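Local coordinates for putative Nitroreductase (Desulfovibrio desulfuricans subsp. desulfuricans str. G20, PDB 3E39), which binds flavin mononucleotide between its two subunits and probably works as an FMN-dependent oxidoreductase of the nitroreductase family, at residues A[44-57]-A[78-92]. Numbering follows the deposited sequence.
Sequences GLNNQPCRFLVIRA and AKVIILVFLDREAMY. With FMN (flavin mononucleotide), chain G; ACT (acetate ion), chain C.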
ATOM      1  N   GLY A  44     -11.805   0.181   0.783  1.00  7.54           N
ATOM      2  CA  GLY A  44     -13.063  -0.354   0.268  1.00 11.29           C
ATOM      3  C   GLY A  44     -14.241   0.474   0.806  1.00 11.26           C
ATOM      4  O   GLY A  44     -14.267   0.896   1.973  1.00 15.46           O
ATOM      5  N   LEU A  45     -15.147   0.795  -0.091  1.00 13.67           N
ATOM      6  CA  LEU A  45     -16.361   1.521   0.187  1.00 12.32           C
ATOM      7  C   LEU A  45     -16.076   2.938   0.671  1.00 12.65           C
ATOM      8  O   LEU A  45     -16.992   3.648   1.076  1.00 14.90           O
ATOM      9  CB  LEU A  45     -17.193   0.756   1.229  1.00 13.69           C
ATOM     10  CG  LEU A  45     -17.415  -0.746   1.033  1.00 20.54           C
ATOM     11  CD1 LEU A  45     -18.095  -1.333   2.271  1.00 24.68           C
ATOM     12  CD2 LEU A  45     -18.211  -0.984  -0.196  1.00 28.04           C
ATOM     13  N   ASN A  46     -14.819   3.372   0.582  1.00 10.00           N
ATOM     14  CA  ASN A  46     -14.390   4.620   1.186  1.00 10.20           C
ATOM     15  C   ASN A  46     -14.799   4.639   2.672  1.00  9.60           C
ATOM     16  O   ASN A  46     -15.168   5.699   3.232  1.00 12.52           O
ATOM     17  CB  ASN A  46     -14.938   5.870   0.449  1.00  8.59           C
ATOM     18  CG  ASN A  46     -14.208   7.158   0.837  1.00 10.75           C
ATOM     19  OD1 ASN A  46     -13.030   7.143   1.191  1.00 11.06           O
ATOM     20  ND2 ASN A  46     -14.898   8.300   0.713  1.00 10.58           N
ATOM     21  N   ASN A  47     -14.728   3.480   3.314  1.00  9.89           N
ATOM     22  CA  ASN A  47     -15.032   3.353   4.733  1.00 11.26           C
ATOM     23  C   ASN A  47     -13.995   4.017   5.655  1.00 11.05           C
ATOM     24  O   ASN A  47     -14.312   4.331   6.802  1.00 13.50           O
ATOM     25  CB  ASN A  47     -15.126   1.908   5.153  1.00 12.58           C
ATOM     26  CG  ASN A  47     -16.396   1.226   4.708  1.00 24.56           C
ATOM     27  OD1 ASN A  47     -16.420  -0.008   4.582  1.00 34.00           O
ATOM     28  ND2 ASN A  47     -17.450   1.996   4.474  1.00 23.09           N
ATOM     29  N   GLN A  48     -12.757   4.138   5.193  1.00  9.43           N
ATOM     30  CA  GLN A  48     -11.699   4.827   5.937  1.00  9.94           C
ATOM     31  C   GLN A  48     -11.533   4.212   7.328  1.00 10.61           C
ATOM     32  O   GLN A  48     -11.752   4.881   8.335  1.00 10.29           O
ATOM     33  CB  GLN A  48     -12.006   6.323   6.036  1.00  9.20           C
ATOM     34  CG  GLN A  48     -12.102   6.994   4.668  1.00 12.07           C
ATOM     35  CD  GLN A  48     -12.742   8.349   4.768  1.00  9.08           C
ATOM     36  OE1 GLN A  48     -12.304   9.189   5.561  1.00 11.35           O
ATOM     37  NE2 GLN A  48     -13.775   8.580   3.982  1.00 11.39           N
ATOM     38  N   PRO A  49     -11.135   2.930   7.372  1.00  8.01           N
ATOM     39  CA  PRO A  49     -10.998   2.208   8.637  1.00  7.78           C
ATOM     40  C   PRO A  49      -9.732   2.486   9.453  1.00  8.02           C
ATOM     41  O   PRO A  49      -9.649   2.033  10.604  1.00  6.77           O
ATOM     42  CB  PRO A  49     -10.999   0.762   8.190  1.00  8.76           C
ATOM     43  CG  PRO A  49     -10.269   0.786   6.874  1.00  6.46           C
ATOM     44  CD  PRO A  49     -10.777   2.072   6.221  1.00  9.69           C
ATOM     45  N   CYS A  50      -8.751   3.173   8.859  1.00  8.53           N
ATOM     46  CA  CYS A  50      -7.484   3.389   9.542  1.00  7.65           C
ATOM     47  C   CYS A  50      -7.546   4.479  10.605  1.00  7.22           C
ATOM     48  O   CYS A  50      -8.181   5.537  10.426  1.00 10.14           O
ATOM     49  CB  CYS A  50      -6.336   3.669   8.566  1.00  9.05           C
ATOM     50  SG  CYS A  50      -6.001   2.305   7.447  1.00 11.67           S
ATOM     51  N   ARG A  51      -6.804   4.227  11.685  1.00  6.91           N
ATOM     52  CA  ARG A  51      -6.697   5.143  12.821  1.00  6.30           C
ATOM     53  C   ARG A  51      -5.197   5.253  13.150  1.00  8.30           C
ATOM     54  O   ARG A  51      -4.436   4.308  12.920  1.00  9.01           O
ATOM     55  CB  ARG A  51      -7.479   4.616  14.011  1.00  8.18           C
ATOM     56  CG  ARG A  51      -8.970   4.473  13.781  1.00  9.48           C
ATOM     57  CD  ARG A  51      -9.687   5.820  13.555  1.00 13.12           C
ATOM     58  NE  ARG A  51     -11.122   5.541  13.358  1.00  8.30           N
ATOM     59  CZ  ARG A  51     -11.698   5.245  12.193  1.00 11.65           C
ATOM     60  NH1 ARG A  51     -11.016   5.289  11.065  1.00  9.78           N
ATOM     61  NH2 ARG A  51     -13.011   4.966  12.150  1.00 12.79           N
ATOM     62  N   PHE A  52      -4.801   6.386  13.715  1.00  7.83           N
ATOM     63  CA  PHE A  52      -3.382   6.687  13.915  1.00 10.14           C
ATOM     64  C   PHE A  52      -3.110   7.238  15.289  1.00  9.70           C
ATOM     65  O   PHE A  52      -3.953   7.944  15.876  1.00  9.93           O
ATOM     66  CB  PHE A  52      -2.932   7.705  12.866  1.00  9.71           C
ATOM     67  CG  PHE A  52      -3.346   7.326  11.464  1.00 10.34           C
ATOM     68  CD1 PHE A  52      -2.555   6.515  10.686  1.00  9.69           C
ATOM     69  CD2 PHE A  52      -4.592   7.711  10.960  1.00 12.57           C
ATOM     70  CE1 PHE A  52      -2.945   6.156   9.405  1.00 12.96           C
ATOM     71  CE2 PHE A  52      -4.985   7.326   9.672  1.00 11.62           C
ATOM     72  CZ  PHE A  52      -4.145   6.564   8.902  1.00 12.84           C
ATOM     73  N   LEU A  53      -1.928   6.914  15.805  1.00  9.19           N
ATOM     74  CA  LEU A  53      -1.482   7.445  17.084  1.00  8.91           C
ATOM     75  C   LEU A  53      -0.023   7.837  16.953  1.00  8.50           C
ATOM     76  O   LEU A  53       0.827   7.000  16.654  1.00  9.67           O
ATOM     77  CB  LEU A  53      -1.670   6.419  18.186  1.00  8.78           C
ATOM     78  CG  LEU A  53      -1.241   6.870  19.590  1.00 10.96           C
ATOM     79  CD1 LEU A  53      -1.868   8.194  20.047  1.00 18.14           C
ATOM     80  CD2 LEU A  53      -1.521   5.730  20.541  1.00 11.26           C
ATOM     81  N   VAL A  54       0.261   9.110  17.193  1.00  8.26           N
ATOM     82  CA  VAL A  54       1.629   9.626  17.112  1.00  8.47           C
ATOM     83  C   VAL A  54       2.316   9.533  18.453  1.00 10.48           C
ATOM     84  O   VAL A  54       1.750   9.971  19.474  1.00 11.00           O
ATOM     85  CB  VAL A  54       1.621  11.114  16.623  1.00 10.04           C
ATOM     86  CG1 VAL A  54       3.043  11.713  16.599  1.00 12.53           C
ATOM     87  CG2 VAL A  54       0.932  11.238  15.233  1.00  9.31           C
ATOM     88  N   ILE A  55       3.553   8.990  18.443  1.00 10.19           N
ATOM     89  CA  ILE A  55       4.357   8.862  19.661  1.00 10.07           C
ATOM     90  C   ILE A  55       5.735   9.426  19.377  1.00 10.21           C
ATOM     91  O   ILE A  55       6.520   8.810  18.642  1.00 10.98           O
ATOM     92  CB  ILE A  55       4.519   7.391  20.131  1.00 11.45           C
ATOM     93  CG1 ILE A  55       3.150   6.734  20.386  1.00 13.75           C
ATOM     94  CG2 ILE A  55       5.372   7.317  21.404  1.00 10.96           C
ATOM     95  CD1 ILE A  55       2.374   7.291  21.529  1.00 20.74           C
ATOM     96  N   ARG A  56       6.030  10.601  19.924  1.00 13.11           N
ATOM     97  CA  ARG A  56       7.365  11.198  19.761  1.00 13.04           C
ATOM     98  C   ARG A  56       8.403  10.614  20.709  1.00 13.96           C
ATOM     99  O   ARG A  56       8.067  10.000  21.699  1.00 13.14           O
ATOM    100  CB  ARG A  56       7.317  12.715  19.914  1.00 14.98           C
ATOM    101  CG  ARG A  56       6.588  13.372  18.767  1.00 17.38           C
ATOM    102  CD  ARG A  56       6.596  14.845  18.880  1.00 18.83           C
ATOM    103  NE  ARG A  56       6.169  15.542  17.660  1.00 18.84           N
ATOM    104  CZ  ARG A  56       6.947  15.813  16.605  1.00 19.63           C
ATOM    105  NH1 ARG A  56       8.220  15.409  16.565  1.00 20.25           N
ATOM    106  NH2 ARG A  56       6.450  16.504  15.583  1.00 18.54           N
ATOM    107  N   ALA A  57       9.670  10.836  20.383  1.00 13.63           N
ATOM    108  CA  ALA A  57      10.797  10.280  21.136  1.00 15.89           C
ATOM    109  C   ALA A  57      10.779  10.668  22.609  1.00 18.15           C
ATOM    110  O   ALA A  57      11.199   9.895  23.485  1.00 17.95           O
ATOM    111  CB  ALA A  57      12.105  10.746  20.501  1.00 16.82           C
ATOM    112  N   ALA A  78      14.358   6.463  16.855  1.00 13.67           N
ATOM    113  CA  ALA A  78      13.440   7.245  16.031  1.00 13.18           C
ATOM    114  C   ALA A  78      13.060   8.548  16.714  1.00 12.53           C
ATOM    115  O   ALA A  78      13.118   8.647  17.939  1.00 13.64           O
ATOM    116  CB  ALA A  78      12.186   6.431  15.745  1.00 15.71           C
ATOM    117  N   LYS A  79      12.725   9.559  15.927  1.00 13.01           N
ATOM    118  CA  LYS A  79      12.256  10.832  16.488  1.00 14.75           C
ATOM    119  C   LYS A  79      10.752  10.865  16.583  1.00 16.56           C
ATOM    120  O   LYS A  79      10.191  11.545  17.462  1.00 15.61           O
ATOM    121  CB  LYS A  79      12.770  12.038  15.685  1.00 17.19           C
ATOM    122  CG  LYS A  79      14.292  12.081  15.584  1.00 26.52           C
ATOM    123  CD  LYS A  79      14.996  11.857  16.929  1.00 30.77           C
ATOM    124  CE  LYS A  79      16.418  11.413  16.725  1.00 29.93           C
ATOM    125  NZ  LYS A  79      17.075  10.951  17.979  1.00 35.68           N
ATOM    126  N   VAL A  80      10.091  10.140  15.680  1.00 14.60           N
ATOM    127  CA  VAL A  80       8.642  10.003  15.757  1.00 14.06           C
ATOM    128  C   VAL A  80       8.258   8.588  15.307  1.00 12.65           C
ATOM    129  O   VAL A  80       8.892   8.006  14.429  1.00 11.94           O
ATOM    130  CB  VAL A  80       7.904  11.080  14.910  1.00 16.83           C
ATOM    131  CG1 VAL A  80       8.233  10.944  13.430  1.00 16.67           C
ATOM    132  CG2 VAL A  80       6.359  11.036  15.163  1.00 16.22           C
ATOM    133  N   ILE A  81       7.241   8.040  15.961  1.00 11.65           N
ATOM    134  CA  ILE A  81       6.657   6.755  15.622  1.00 10.17           C
ATOM    135  C   ILE A  81       5.152   6.996  15.375  1.00 10.59           C
ATOM    136  O   ILE A  81       4.484   7.684  16.173  1.00 13.04           O
ATOM    137  CB  ILE A  81       6.872   5.723  16.742  1.00 10.13           C
ATOM    138  CG1 ILE A  81       8.380   5.409  16.854  1.00 13.92           C
ATOM    139  CG2 ILE A  81       6.124   4.418  16.445  1.00  5.96           C
ATOM    140  CD1 ILE A  81       8.784   4.626  18.064  1.00 17.18           C
ATOM    141  N   ILE A  82       4.635   6.495  14.256  1.00  9.56           N
ATOM    142  CA  ILE A  82       3.215   6.580  13.962  1.00  7.44           C
ATOM    143  C   ILE A  82       2.652   5.147  14.060  1.00  7.23           C
ATOM    144  O   ILE A  82       3.050   4.243  13.312  1.00  5.73           O
ATOM    145  CB  ILE A  82       2.902   7.217  12.567  1.00  7.73           C
ATOM    146  CG1 ILE A  82       3.373   8.679  12.502  1.00  9.26           C
ATOM    147  CG2 ILE A  82       1.358   7.162  12.253  1.00 11.42           C
ATOM    148  CD1 ILE A  82       3.314   9.280  11.090  1.00  9.82           C
ATOM    149  N   LEU A  83       1.779   4.930  15.031  1.00  7.92           N
ATOM    150  CA  LEU A  83       1.090   3.662  15.154  1.00  8.30           C
ATOM    151  C   LEU A  83      -0.150   3.669  14.261  1.00  9.68           C
ATOM    152  O   LEU A  83      -0.922   4.642  14.255  1.00  9.62           O
ATOM    153  CB  LEU A  83       0.740   3.355  16.606  1.00  8.09           C
ATOM    154  CG  LEU A  83       1.888   3.405  17.606  1.00  8.88           C
ATOM    155  CD1 LEU A  83       1.381   3.063  19.026  1.00 12.70           C
ATOM    156  CD2 LEU A  83       2.998   2.478  17.197  1.00 10.15           C
ATOM    157  N   VAL A  84      -0.304   2.601  13.481  1.00  7.66           N
ATOM    158  CA  VAL A  84      -1.421   2.450  12.564  1.00  6.84           C
ATOM    159  C   VAL A  84      -2.340   1.318  13.023  1.00  7.36           C
ATOM    160  O   VAL A  84      -1.881   0.215  13.329  1.00  8.27           O
ATOM    161  CB  VAL A  84      -0.892   2.135  11.159  1.00  7.43           C
ATOM    162  CG1 VAL A  84      -2.030   2.141  10.120  1.00  7.07           C
ATOM    163  CG2 VAL A  84       0.226   3.134  10.800  1.00 11.66           C
ATOM    164  N   PHE A  85      -3.646   1.589  13.018  1.00  6.56           N
ATOM    165  CA  PHE A  85      -4.642   0.627  13.449  1.00  4.76           C
ATOM    166  C   PHE A  85      -5.819   0.606  12.477  1.00  7.56           C
ATOM    167  O   PHE A  85      -6.003   1.504  11.642  1.00  7.16           O
ATOM    168  CB  PHE A  85      -5.267   1.013  14.809  1.00  8.44           C
ATOM    169  CG  PHE A  85      -4.274   1.293  15.887  1.00  7.73           C
ATOM    170  CD1 PHE A  85      -3.687   2.547  15.980  1.00  9.48           C
ATOM    171  CD2 PHE A  85      -3.941   0.322  16.823  1.00  8.41           C
ATOM    172  CE1 PHE A  85      -2.760   2.815  16.951  1.00  8.24           C
ATOM    173  CE2 PHE A  85      -3.012   0.598  17.806  1.00  9.56           C
ATOM    174  CZ  PHE A  85      -2.426   1.835  17.873  1.00  8.19           C
ATOM    175  N   LEU A  86      -6.584  -0.470  12.543  1.00  6.49           N
ATOM    176  CA  LEU A  86      -7.892  -0.489  11.922  1.00  8.73           C
ATOM    177  C   LEU A  86      -8.906  -0.412  13.060  1.00 10.52           C
ATOM    178  O   LEU A  86      -8.763  -1.065  14.107  1.00 10.83           O
ATOM    179  CB  LEU A  86      -8.176  -1.752  11.114  1.00  9.82           C
ATOM    180  CG  LEU A  86      -7.350  -1.963   9.855  1.00  8.02           C
ATOM    181  CD1 LEU A  86      -7.485  -3.350   9.334  1.00  9.15           C
ATOM    182  CD2 LEU A  86      -7.770  -0.938   8.809  1.00  6.40           C
ATOM    183  N   ASP A  87      -9.913   0.416  12.849  1.00  9.70           N
ATOM    184  CA  ASP A  87     -11.058   0.506  13.755  1.00  9.37           C
ATOM    185  C   ASP A  87     -11.943  -0.689  13.423  1.00  8.70           C
ATOM    186  O   ASP A  87     -12.496  -0.801  12.327  1.00  9.90           O
ATOM    187  CB  ASP A  87     -11.783   1.821  13.533  1.00 10.71           C
ATOM    188  CG  ASP A  87     -13.027   1.977  14.410  1.00 16.76           C
ATOM    189  OD1 ASP A  87     -13.629   0.982  14.833  1.00 18.42           O
ATOM    190  OD2 ASP A  87     -13.439   3.115  14.625  1.00 24.31           O
ATOM    191  N   ARG A  88     -12.085  -1.598  14.368  1.00 10.40           N
ATOM    192  CA  ARG A  88     -12.882  -2.812  14.141  1.00 13.65           C
ATOM    193  C   ARG A  88     -14.334  -2.542  13.775  1.00 14.28           C
ATOM    194  O   ARG A  88     -14.934  -3.350  13.067  1.00 19.33           O
ATOM    195  CB  ARG A  88     -12.799  -3.760  15.339  1.00 11.58           C
ATOM    196  CG  ARG A  88     -11.384  -4.291  15.556  1.00 13.05           C
ATOM    197  CD  ARG A  88     -11.291  -5.311  16.692  1.00 16.31           C
ATOM    198  NE  ARG A  88      -9.913  -5.716  16.954  1.00 17.47           N
ATOM    199  CZ  ARG A  88      -9.250  -6.665  16.289  1.00 12.18           C
ATOM    200  NH1 ARG A  88      -9.812  -7.321  15.284  1.00 16.17           N
ATOM    201  NH2 ARG A  88      -7.997  -6.920  16.601  1.00 19.49           N
ATOM    202  N   GLU A  89     -14.890  -1.421  14.235  1.00 17.30           N
ATOM    203  CA  GLU A  89     -16.273  -1.072  13.882  1.00 19.23           C
ATOM    204  C   GLU A  89     -16.430  -0.641  12.429  1.00 19.56           C
ATOM    205  O   GLU A  89     -17.475  -0.856  11.834  1.00 22.07           O
ATOM    206  CB  GLU A  89     -16.815   0.020  14.816  1.00 21.46           C
ATOM    207  CG  GLU A  89     -17.071  -0.504  16.205  1.00 24.92           C
ATOM    208  CD  GLU A  89     -18.047  -1.676  16.172  1.00 34.05           C
ATOM    209  OE1 GLU A  89     -19.137  -1.504  15.563  1.00 33.02           O
ATOM    210  OE2 GLU A  89     -17.716  -2.761  16.715  1.00 29.06           O
ATOM    211  N   ALA A  90     -15.379  -0.065  11.861  1.00 16.52           N
ATOM    212  CA  ALA A  90     -15.394   0.404  10.492  1.00 14.49           C
ATOM    213  C   ALA A  90     -14.974  -0.650   9.449  1.00 12.85           C
ATOM    214  O   ALA A  90     -14.978  -0.358   8.254  1.00 13.88           O
ATOM    215  CB  ALA A  90     -14.483   1.609  10.391  1.00 12.16           C
HETATM  216  N   MSE A  91     -14.573  -1.847   9.871  1.00 11.08           N
HETATM  217  CA  MSE A  91     -14.111  -2.855   8.905  1.00 11.29           C
HETATM  218  C   MSE A  91     -15.245  -3.532   8.148  1.00 12.76           C
HETATM  219  O   MSE A  91     -16.320  -3.742   8.721  1.00 12.02           O
HETATM  220  CB  MSE A  91     -13.285  -3.944   9.590  1.00 12.09           C
HETATM  221  CG  MSE A  91     -12.016  -3.444  10.183  1.00  8.45           C
HETATM  222 SE   MSE A  91     -10.985  -4.791  11.128  0.75 15.87          SE
HETATM  223  CE  MSE A  91     -10.333  -5.598   9.836  1.00 18.56           C
ATOM    224  N   TYR A  92     -15.011  -3.876   6.877  1.00  9.20           N
ATOM    225  CA  TYR A  92     -16.020  -4.634   6.097  1.00  9.74           C
ATOM    226  C   TYR A  92     -15.518  -5.982   5.600  1.00  8.81           C
ATOM    227  O   TYR A  92     -16.303  -6.863   5.200  1.00 11.02           O
ATOM    228  CB  TYR A  92     -16.531  -3.822   4.907  1.00  7.98           C
ATOM    229  CG  TYR A  92     -15.636  -3.846   3.664  1.00 12.51           C
ATOM    230  CD1 TYR A  92     -14.394  -3.213   3.659  1.00  9.58           C
ATOM    231  CD2 TYR A  92     -16.044  -4.471   2.485  1.00 13.62           C
ATOM    232  CE1 TYR A  92     -13.566  -3.224   2.522  1.00 11.17           C
ATOM    233  CE2 TYR A  92     -15.228  -4.460   1.334  1.00 11.87           C
ATOM    234  CZ  TYR A  92     -13.999  -3.820   1.363  1.00 15.00           C
ATOM    235  OH  TYR A  92     -13.173  -3.810   0.248  1.00 11.24           O
TER
HETATM  236  N1  FMN G 200     -13.938   0.533  -6.452  1.00 10.51           N
HETATM  237  C2  FMN G 200     -14.837  -0.076  -7.295  1.00 11.64           C
HETATM  238  O2  FMN G 200     -15.388   0.606  -8.123  1.00 11.59           O
HETATM  239  N3  FMN G 200     -15.094  -1.429  -7.244  1.00 10.32           N
HETATM  240  C4  FMN G 200     -14.462  -2.247  -6.348  1.00 11.89           C
HETATM  241  O4  FMN G 200     -14.482  -3.464  -6.536  1.00 11.52           O
HETATM  242  C4A FMN G 200     -13.561  -1.665  -5.478  1.00  8.19           C
HETATM  243  N5  FMN G 200     -12.909  -2.444  -4.567  1.00  7.53           N
HETATM  244  C5A FMN G 200     -11.981  -1.866  -3.726  1.00  6.07           C
HETATM  245  C6  FMN G 200     -11.358  -2.681  -2.803  1.00  8.45           C
HETATM  246  C7  FMN G 200     -10.403  -2.144  -1.940  1.00  8.49           C
HETATM  247  C7M FMN G 200      -9.751  -3.003  -0.890  1.00  4.42           C
HETATM  248  C8  FMN G 200     -10.083  -0.789  -1.978  1.00 10.76           C
HETATM  249  C8M FMN G 200      -8.887  -0.246  -1.214  1.00  9.13           C
HETATM  250  C9  FMN G 200     -10.735   0.026  -2.881  1.00  7.13           C
HETATM  251  C9A FMN G 200     -11.705  -0.497  -3.762  1.00  7.95           C
HETATM  252  N10 FMN G 200     -12.371   0.301  -4.711  1.00  7.90           N
HETATM  253  C10 FMN G 200     -13.281  -0.277  -5.544  1.00  8.64           C
HETATM  254  C1' FMN G 200     -12.093   1.768  -4.865  1.00  8.44           C
HETATM  255  C2' FMN G 200     -12.697   2.548  -3.692  1.00  8.96           C
HETATM  256  O2' FMN G 200     -14.099   2.619  -3.830  1.00  8.44           O
HETATM  257  C3' FMN G 200     -12.031   3.915  -3.592  1.00  5.35           C
HETATM  258  O3' FMN G 200     -10.676   3.813  -3.291  1.00  7.38           O
HETATM  259  C4' FMN G 200     -12.705   4.821  -2.550  1.00  8.16           C
HETATM  260  O4' FMN G 200     -14.053   5.065  -2.926  1.00  9.42           O
HETATM  261  C5' FMN G 200     -12.011   6.167  -2.455  1.00  7.98           C
HETATM  262  O5' FMN G 200     -11.940   6.798  -3.729  1.00  8.83           O
HETATM  263  P   FMN G 200     -10.536   7.246  -4.327  1.00  8.67           P
HETATM  264  O1P FMN G 200     -10.807   8.139  -5.514  1.00  7.37           O
HETATM  265  O2P FMN G 200      -9.797   5.970  -4.690  1.00  7.51           O
HETATM  266  O3P FMN G 200      -9.759   8.004  -3.290  1.00 10.85           O
HETATM  267  C   ACT C 178     -15.629  -4.646  -2.315  1.00 17.71           C
HETATM  268  O   ACT C 178     -14.428  -4.831  -2.055  1.00 15.64           O
HETATM  269  OXT ACT C 178     -16.359  -5.648  -2.275  1.00 23.06           O
HETATM  270  CH3 ACT C 178     -16.153  -3.282  -2.666  1.00 18.68           C
HETATM  271  O   HOH W   1      10.268  13.994  18.426  1.00 19.36           O
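Arg51 and Asp87 meet through two torsions: the arginine chain bends about its CB–CG bond (chi2 -65°), while the aspartate swings its carboxylate to the far side from its own N (chi1 178°). The guanidinium thereby lies with one face over Asp87 CB, and NH2 reaches OD2 at 3.1 Å in a salt bridge whose hydrogen bond is weak and bent, the two planes standing nearly perpendicular. NH1 instead binds Gln48 O and Cys50 O, both within the guanidinium plane, which fixes the rotation of the group and ties the start of strand 50-56 to the residues before it.

From here strands 50-56 and 80-87 run antiparallel, hydrogen-bonded pairs Arg51–Phe85, Leu53–Leu83 and Ile55–Ile81 falling between non-hydrogen-bonded ones. Pro49 O extends the bonding by accepting Asp87 N at 2.8 Å, nearly straight. On the face of Phe52 and Val84, which both touch Met108 of helix 94-114, Val54 CG1 packs against Val80 CG2 at 3.7 Å. On the other face, the Phe85 ring turns its edge to Leu53 CB (CE1–CB 4.0 Å) and meets Phe145.

Past the strands, Leu45 CD1 sits off-centre over the Tyr92 ring, 4.1 Å from its centroid. Tyr92 OH donates to an acetate ion, probably from the crystallisation liquor, which Lys96 also binds, and lies 3.5 Å from Gly44 CA; Gly44 N in turn approaches FMN C8 at 3.4 Å.

Asp87 OD1 also pairs with Arg142 and accepts from Glu89 N in an Asx turn, so the carboxylate is probably ionised, helped by nearby positive charges, and joins strand 80-87 to Arg51, whose NH1 holds Gln48 O of the loop leading back to the flavin.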